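Local coordinates for zinc transport protein ZntB (Vibrio parahaemolyticus RIMD 2210633, PDB 3CK6) that probably carries zinc ions into the cell together with protons, its cytoplasmic domain forming a funnel-shaped homopentamer, at residues Ile84-Asn87 against Ser91-Asp94; Pro114-Met119 against Asn146-Leu151. The protein carries 1 engineered substitution. One frame throughout, in Å; residues are numbered along the deposited sequence. Where two conformers were deposited one is given.

Interaction 1: residues Ile84-Asn87 against Ser91-Asp94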
ATOM      1  N   ILE E  84      -6.777  16.396 -22.121  1.00 27.24           N
ATOM      2  CA  ILE E  84      -7.546  17.627 -21.804  1.00 28.42           C
ATOM      3  C   ILE E  84      -8.590  17.918 -22.897  1.00 28.70           C
ATOM      4  O   ILE E  84      -8.326  17.761 -24.083  1.00 28.57           O
ATOM      5  CB  ILE E  84      -6.594  18.831 -21.607  1.00 27.87           C
ATOM      6  CG1 ILE E  84      -5.597  18.543 -20.479  1.00 29.05           C
ATOM      7  CG2 ILE E  84      -7.365  20.140 -21.257  1.00 28.84           C
ATOM      8  CD1 ILE E  84      -6.261  18.273 -19.095  1.00 27.28           C
ATOM      9  N   ASN E  85      -9.786  18.321 -22.479  1.00 29.81           N
ATOM     10  CA  ASN E  85     -10.867  18.631 -23.396  1.00 30.49           C
ATOM     11  C   ASN E  85     -10.777  20.122 -23.719  1.00 32.29           C
ATOM     12  O   ASN E  85     -11.170  20.946 -22.888  1.00 31.16           O
ATOM     13  CB  ASN E  85     -12.193  18.310 -22.707  1.00 30.53           C
ATOM     14  CG  ASN E  85     -13.374  18.299 -23.661  1.00 30.34           C
ATOM     15  OD1 ASN E  85     -13.350  18.936 -24.727  1.00 29.13           O
ATOM     16  ND2 ASN E  85     -14.428  17.565 -23.283  1.00 29.05           N
HETATM   17  N   MSE E  86     -10.249  20.474 -24.896  1.00 34.13           N
HETATM   18  CA  MSE E  86     -10.076  21.895 -25.247  0.50 35.98           C
HETATM   19  C   MSE E  86     -11.112  22.367 -26.261  1.00 36.79           C
HETATM   20  O   MSE E  86     -10.861  23.253 -27.096  1.00 37.49           O
HETATM   21  CB  MSE E  86      -8.650  22.221 -25.716  0.50 36.45           C
HETATM   22  CG  MSE E  86      -7.640  22.520 -24.599  0.50 38.07           C
HETATM   23 SE   MSE E  86      -8.273  23.521 -23.042  0.40 43.65          SE
HETATM   24  CE  MSE E  86      -8.912  25.138 -23.912  0.50 40.84           C
ATOM     25  N   ASN E  87     -12.312  21.794 -26.153  1.00 36.78           N
ATOM     26  CA  ASN E  87     -13.415  22.098 -27.038  1.00 37.62           C
ATOM     27  C   ASN E  87     -14.495  22.949 -26.336  1.00 38.03           C
ATOM     28  O   ASN E  87     -14.580  22.957 -25.104  1.00 37.71           O
ATOM     29  CB  ASN E  87     -13.970  20.789 -27.588  1.00 37.66           C
ATOM     30  CG  ASN E  87     -12.911  20.003 -28.375  1.00 39.17           C
ATOM     31  OD1 ASN E  87     -12.660  20.293 -29.544  1.00 41.90           O
ATOM     32  ND2 ASN E  87     -12.272  19.019 -27.724  1.00 38.98           N
ATOM     33  N   SER E  91     -15.637  21.396 -20.199  1.00 36.71           N
ATOM     34  CA  SER E  91     -14.592  21.852 -19.309  1.00 35.32           C
ATOM     35  C   SER E  91     -13.351  21.047 -19.648  1.00 33.70           C
ATOM     36  O   SER E  91     -13.477  19.875 -20.034  1.00 33.28           O
ATOM     37  CB  SER E  91     -14.979  21.639 -17.843  1.00 35.85           C
ATOM     38  OG  SER E  91     -16.358  21.850 -17.621  1.00 37.63           O
ATOM     39  N   PRO E  92     -12.155  21.664 -19.519  1.00 32.56           N
ATOM     40  CA  PRO E  92     -10.899  20.952 -19.787  1.00 32.49           C
ATOM     41  C   PRO E  92     -10.779  19.648 -19.001  1.00 32.01           C
ATOM     42  O   PRO E  92     -10.238  18.652 -19.530  1.00 31.22           O
ATOM     43  CB  PRO E  92      -9.820  21.943 -19.321  1.00 31.89           C
ATOM     44  CG  PRO E  92     -10.442  23.261 -19.416  1.00 33.36           C
ATOM     45  CD  PRO E  92     -11.908  23.067 -19.119  1.00 33.36           C
ATOM     46  N   GLU E  93     -11.287  19.659 -17.766  1.00 32.12           N
ATOM     47  CA  GLU E  93     -11.179  18.520 -16.840  1.00 33.33           C
ATOM     48  C   GLU E  93     -12.133  17.364 -17.164  1.00 33.38           C
ATOM     49  O   GLU E  93     -11.968  16.275 -16.617  1.00 34.41           O
ATOM     50  CB  GLU E  93     -11.370  18.958 -15.378  1.00 33.76           C
ATOM     51  CG  GLU E  93     -12.812  19.221 -14.984  1.00 35.60           C
ATOM     52  CD  GLU E  93     -13.170  20.699 -15.043  1.00 40.10           C
ATOM     53  OE1 GLU E  93     -12.418  21.482 -15.674  1.00 42.65           O
ATOM     54  OE2 GLU E  93     -14.200  21.075 -14.440  1.00 41.73           O
ATOM     55  N   ASP E  94     -13.108  17.597 -18.039  1.00 33.02           N
ATOM     56  CA  ASP E  94     -13.943  16.509 -18.591  1.00 32.88           C
ATOM     57  C   ASP E  94     -13.206  15.839 -19.754  1.00 32.36           C
ATOM     58  O   ASP E  94     -13.546  15.978 -20.940  1.00 31.72           O
ATOM     59  CB  ASP E  94     -15.309  17.024 -18.994  1.00 33.63           C
ATOM     60  CG  ASP E  94     -16.020  17.722 -17.843  1.00 36.07           C
ATOM     61  OD1 ASP E  94     -15.787  17.339 -16.661  1.00 38.13           O
ATOM     62  OD2 ASP E  94     -16.789  18.663 -18.130  1.00 38.51           O
TER
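The loop joining strands 77-83 and 96-103, neighbours in the antiparallel part of the cytoplasmic-domain sheet, folds back on itself where Asn85 meets a type I beta turn running from Ser91 to Asp94. The backbone N of Asn85 donates to Pro92 O over 3.0 Å, an almost straight bond (178° at the hydrogen) that arrives in the carbonyl plane on a lone pair. In return, Pro92 CA lies 3.1 Å from Asn85 O, close enough for a CA-H...O contact. With CG anti to the backbone N (chi1 -167°), the amide of Asn85 reaches the last residue of the turn, and ND2 donates to Asp94 O at 3.0 Å, nearly within its own amide plane. The other end of that amide is also held: OD1 accepts from Asn87 ND2 at 3.2 Å, and weakly from Asn87 N. Bonds at both ends thus fix which way the amide is flipped. The turn is closed by its own bond from Asp94 N to Ser91 O. Beside these polar links, the CG2 branch of Ile84 rests on Pro92 CB at 3.6 Å. Ile84 and Pro92 both also touch Tyr152 of helix 134-161, and Glu93 packs on Ser182 and Ile183 of helix 173-199, so that between the end of strand 77-83 and the start of strand 96-103 the loop lies against two helices.

Interaction 2: residues Pro114-Met119 against Asn146-Leu151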
ATOM      1  N   PRO E 114     -12.114  16.367 -30.858  1.00 34.42           N
ATOM      2  CA  PRO E 114     -10.708  16.589 -31.208  1.00 33.63           C
ATOM      3  C   PRO E 114      -9.755  16.784 -30.020  1.00 33.25           C
ATOM      4  O   PRO E 114     -10.125  17.373 -29.008  1.00 32.14           O
ATOM      5  CB  PRO E 114     -10.767  17.841 -32.081  1.00 33.52           C
ATOM      6  CG  PRO E 114     -12.137  17.788 -32.696  1.00 34.16           C
ATOM      7  CD  PRO E 114     -12.999  17.314 -31.570  1.00 34.29           C
ATOM      8  N   SER E 115      -8.555  16.225 -30.174  1.00 32.64           N
ATOM      9  CA  SER E 115      -7.432  16.394 -29.254  1.00 32.25           C
ATOM     10  C   SER E 115      -6.426  17.332 -29.924  1.00 31.83           C
ATOM     11  O   SER E 115      -6.045  17.110 -31.078  1.00 32.28           O
ATOM     12  CB  SER E 115      -6.816  15.016 -28.976  1.00 32.34           C
ATOM     13  OG  SER E 115      -5.395  15.061 -28.759  1.00 33.22           O
ATOM     14  N   ARG E 116      -6.000  18.369 -29.207  1.00 31.44           N
ATOM     15  CA  ARG E 116      -5.017  19.309 -29.728  1.00 31.57           C
ATOM     16  C   ARG E 116      -3.682  18.589 -29.990  1.00 30.50           C
ATOM     17  O   ARG E 116      -3.031  18.867 -30.978  1.00 30.11           O
ATOM     18  CB  ARG E 116      -4.834  20.512 -28.793  1.00 32.35           C
ATOM     19  CG  ARG E 116      -3.729  21.468 -29.232  1.00 36.55           C
ATOM     20  CD  ARG E 116      -4.246  22.715 -29.952  1.00 43.89           C
ATOM     21  NE  ARG E 116      -4.798  22.458 -31.289  1.00 49.36           N
ATOM     22  CZ  ARG E 116      -4.254  22.877 -32.437  1.00 51.87           C
ATOM     23  NH1 ARG E 116      -3.116  23.568 -32.441  1.00 52.19           N
ATOM     24  NH2 ARG E 116      -4.853  22.601 -33.593  1.00 52.93           N
ATOM     25  N   ALA E 117      -3.321  17.646 -29.123  1.00 29.39           N
ATOM     26  CA  ALA E 117      -2.097  16.821 -29.299  1.00 29.76           C
ATOM     27  C   ALA E 117      -2.028  16.104 -30.658  1.00 29.66           C
ATOM     28  O   ALA E 117      -0.997  16.114 -31.350  1.00 29.71           O
ATOM     29  CB  ALA E 117      -2.012  15.803 -28.182  1.00 30.18           C
ATOM     30  N   ILE E 118      -3.128  15.457 -31.033  1.00 28.93           N
ATOM     31  CA  ILE E 118      -3.202  14.777 -32.321  1.00 28.15           C
ATOM     32  C   ILE E 118      -3.299  15.745 -33.527  1.00 27.76           C
ATOM     33  O   ILE E 118      -2.689  15.494 -34.558  1.00 26.17           O
ATOM     34  CB  ILE E 118      -4.298  13.681 -32.327  1.00 28.80           C
ATOM     35  CG1 ILE E 118      -3.893  12.563 -31.340  1.00 29.89           C
ATOM     36  CG2 ILE E 118      -4.450  13.088 -33.750  1.00 26.99           C
ATOM     37  CD1 ILE E 118      -4.974  11.554 -31.049  1.00 32.08           C
HETATM   38  N   MSE E 119      -4.028  16.856 -33.383  1.00 27.70           N
HETATM   39  CA  MSE E 119      -3.994  17.928 -34.388  1.00 29.49           C
HETATM   40  C   MSE E 119      -2.581  18.391 -34.709  1.00 28.18           C
HETATM   41  O   MSE E 119      -2.242  18.586 -35.875  1.00 28.22           O
HETATM   42  CB  MSE E 119      -4.800  19.163 -33.934  1.00 29.42           C
HETATM   43  CG  MSE E 119      -6.243  18.881 -33.698  1.00 31.81           C
HETATM   44 SE   MSE E 119      -7.178  20.485 -33.214  0.70 35.17          SE
HETATM   45  CE  MSE E 119      -8.359  19.703 -31.908  1.00 35.35           C
ATOM     46  N   ASN E 146       0.471  14.168 -22.594  1.00 30.64           N
ATOM     47  CA  ASN E 146       1.201  14.654 -21.398  1.00 31.09           C
ATOM     48  C   ASN E 146       1.446  16.159 -21.428  1.00 30.70           C
ATOM     49  O   ASN E 146       1.127  16.863 -20.461  1.00 30.09           O
ATOM     50  CB  ASN E 146       2.586  13.978 -21.268  1.00 31.93           C
ATOM     51  CG  ASN E 146       2.512  12.554 -20.757  1.00 34.20           C
ATOM     52  OD1 ASN E 146       1.480  12.137 -20.217  1.00 40.47           O
ATOM     53  ND2 ASN E 146       3.632  11.792 -20.903  1.00 37.93           N
ATOM     54  N   GLY E 147       2.062  16.629 -22.520  1.00 29.84           N
ATOM     55  CA  GLY E 147       2.349  18.050 -22.728  1.00 28.73           C
ATOM     56  C   GLY E 147       1.136  18.952 -22.505  1.00 28.28           C
ATOM     57  O   GLY E 147       1.226  19.980 -21.830  1.00 27.44           O
ATOM     58  N   LYS E 148      -0.005  18.580 -23.073  1.00 28.15           N
ATOM     59  CA  LYS E 148      -1.227  19.383 -22.865  1.00 27.97           C
ATOM     60  C   LYS E 148      -1.794  19.318 -21.444  1.00 28.49           C
ATOM     61  O   LYS E 148      -2.366  20.301 -20.962  1.00 27.67           O
ATOM     62  CB  LYS E 148      -2.300  19.041 -23.917  1.00 28.13           C
ATOM     63  CG  LYS E 148      -1.821  19.205 -25.373  1.00 28.50           C
ATOM     64  CD  LYS E 148      -1.304  20.609 -25.646  1.00 30.78           C
ATOM     65  CE  LYS E 148      -0.841  20.752 -27.083  1.00 33.15           C
ATOM     66  NZ  LYS E 148      -0.432  22.162 -27.406  1.00 36.17           N
ATOM     67  N   ILE E 149      -1.638  18.173 -20.776  1.00 29.68           N
ATOM     68  CA  ILE E 149      -2.029  18.067 -19.362  1.00 29.94           C
ATOM     69  C   ILE E 149      -1.139  18.990 -18.517  1.00 30.47           C
ATOM     70  O   ILE E 149      -1.647  19.743 -17.665  1.00 30.70           O
ATOM     71  CB  ILE E 149      -1.967  16.612 -18.826  1.00 30.44           C
ATOM     72  CG1 ILE E 149      -3.062  15.749 -19.478  1.00 28.40           C
ATOM     73  CG2 ILE E 149      -2.150  16.611 -17.302  1.00 30.50           C
ATOM     74  CD1 ILE E 149      -2.874  14.233 -19.322  1.00 30.72           C
ATOM     75  N   ASP E 150       0.173  18.962 -18.773  1.00 31.16           N
ATOM     76  CA  ASP E 150       1.088  19.902 -18.119  1.00 31.71           C
ATOM     77  C   ASP E 150       0.628  21.345 -18.286  1.00 31.28           C
ATOM     78  O   ASP E 150       0.605  22.085 -17.315  1.00 31.10           O
ATOM     79  CB  ASP E 150       2.521  19.768 -18.654  1.00 32.36           C
ATOM     80  CG  ASP E 150       3.347  18.747 -17.881  1.00 35.27           C
ATOM     81  OD1 ASP E 150       3.132  18.614 -16.656  1.00 37.82           O
ATOM     82  OD2 ASP E 150       4.230  18.085 -18.500  1.00 37.52           O
ATOM     83  N   LEU E 151       0.267  21.739 -19.511  1.00 31.14           N
ATOM     84  CA  LEU E 151      -0.152  23.119 -19.787  1.00 31.32           C
ATOM     85  C   LEU E 151      -1.375  23.484 -18.969  1.00 31.12           C
ATOM     86  O   LEU E 151      -1.435  24.581 -18.410  1.00 30.81           O
ATOM     87  CB  LEU E 151      -0.424  23.372 -21.286  1.00 31.28           C
ATOM     88  CG  LEU E 151       0.778  23.728 -22.177  1.00 33.33           C
ATOM     89  CD1 LEU E 151       0.498  23.441 -23.655  1.00 33.00           C
ATOM     90  CD2 LEU E 151       1.258  25.195 -21.985  1.00 32.73           C
TER
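The first turn of helix 116-126 comes up to the middle of helix 134-161 with Ala117 and Lys148 nearest, their CA atoms 7.0 Å apart. This is helix-on-helix packing within the alpha/beta cytoplasmic domain of a CorA-family transporter, where the short helix follows strand 106-111 after a short connection. Ser115 is the N-cap of that short helix: its OG accepts from Ile118 N at 3.2 Å, with 166° at the hydrogen, and so satisfies one of the amides of the first turn. The contact itself is small, burying 112 Å² over both sides, and no hydrogen bond crosses it. On the side of helix 134-161 Lys148 makes the whole contact. Its chain bends at chi2 (-56°) and is extended beyond, which lays the aliphatic part against the opening turn of 116-126. Near its root, Lys148 CG lies 4.4 Å from Ala117 CB, a loose apolar touch. Farther along, the side chains of Lys148 and Arg116 pass each other at a slant. Arg116 starts toward helix 134-161, with CG anti to its own backbone N (chi1 175°), then bends at chi2 and chi3 so that its guanidinium turns away. The two cationic ends are therefore kept apart, Arg116 NE and Lys148 NZ being 5.9 Å from each other. Glu120, one turn farther along the short helix, forms a salt bridge with Lys148 NZ and a long, weak ion pair with Arg116 NH1; its negative charge would be expected to ease the repulsion between them. On another side of helix 134-161, Asp150 is salt-bridged to Arg221 of helix 209-246. The closest approach between the two segments is aliphatic, Arg116 CG to Lys148 CE at 3.7 Å.

Interactions 1 and 2 have centres 10 Å apart and follow one another along the chain, the first closing before the second opens. They touch at two places. Asn87 ND2 probably donates a hydrogen bond to Pro114 O at 3.0 Å, tying the loop of interaction 1 to the residues that lead into helix 116-126. On helix 134-161, Ile84 CG1 packs 3.7 Å from Lys148 O and 3.8 Å from Ile149 CA. Helix 134-161 is thus common ground: Lys148 sends its side chain to the short helix, while its carbonyl meets the loop. No other subunit of the pentamer touches any of the four segments, so both contacts belong to the packing within a single subunit.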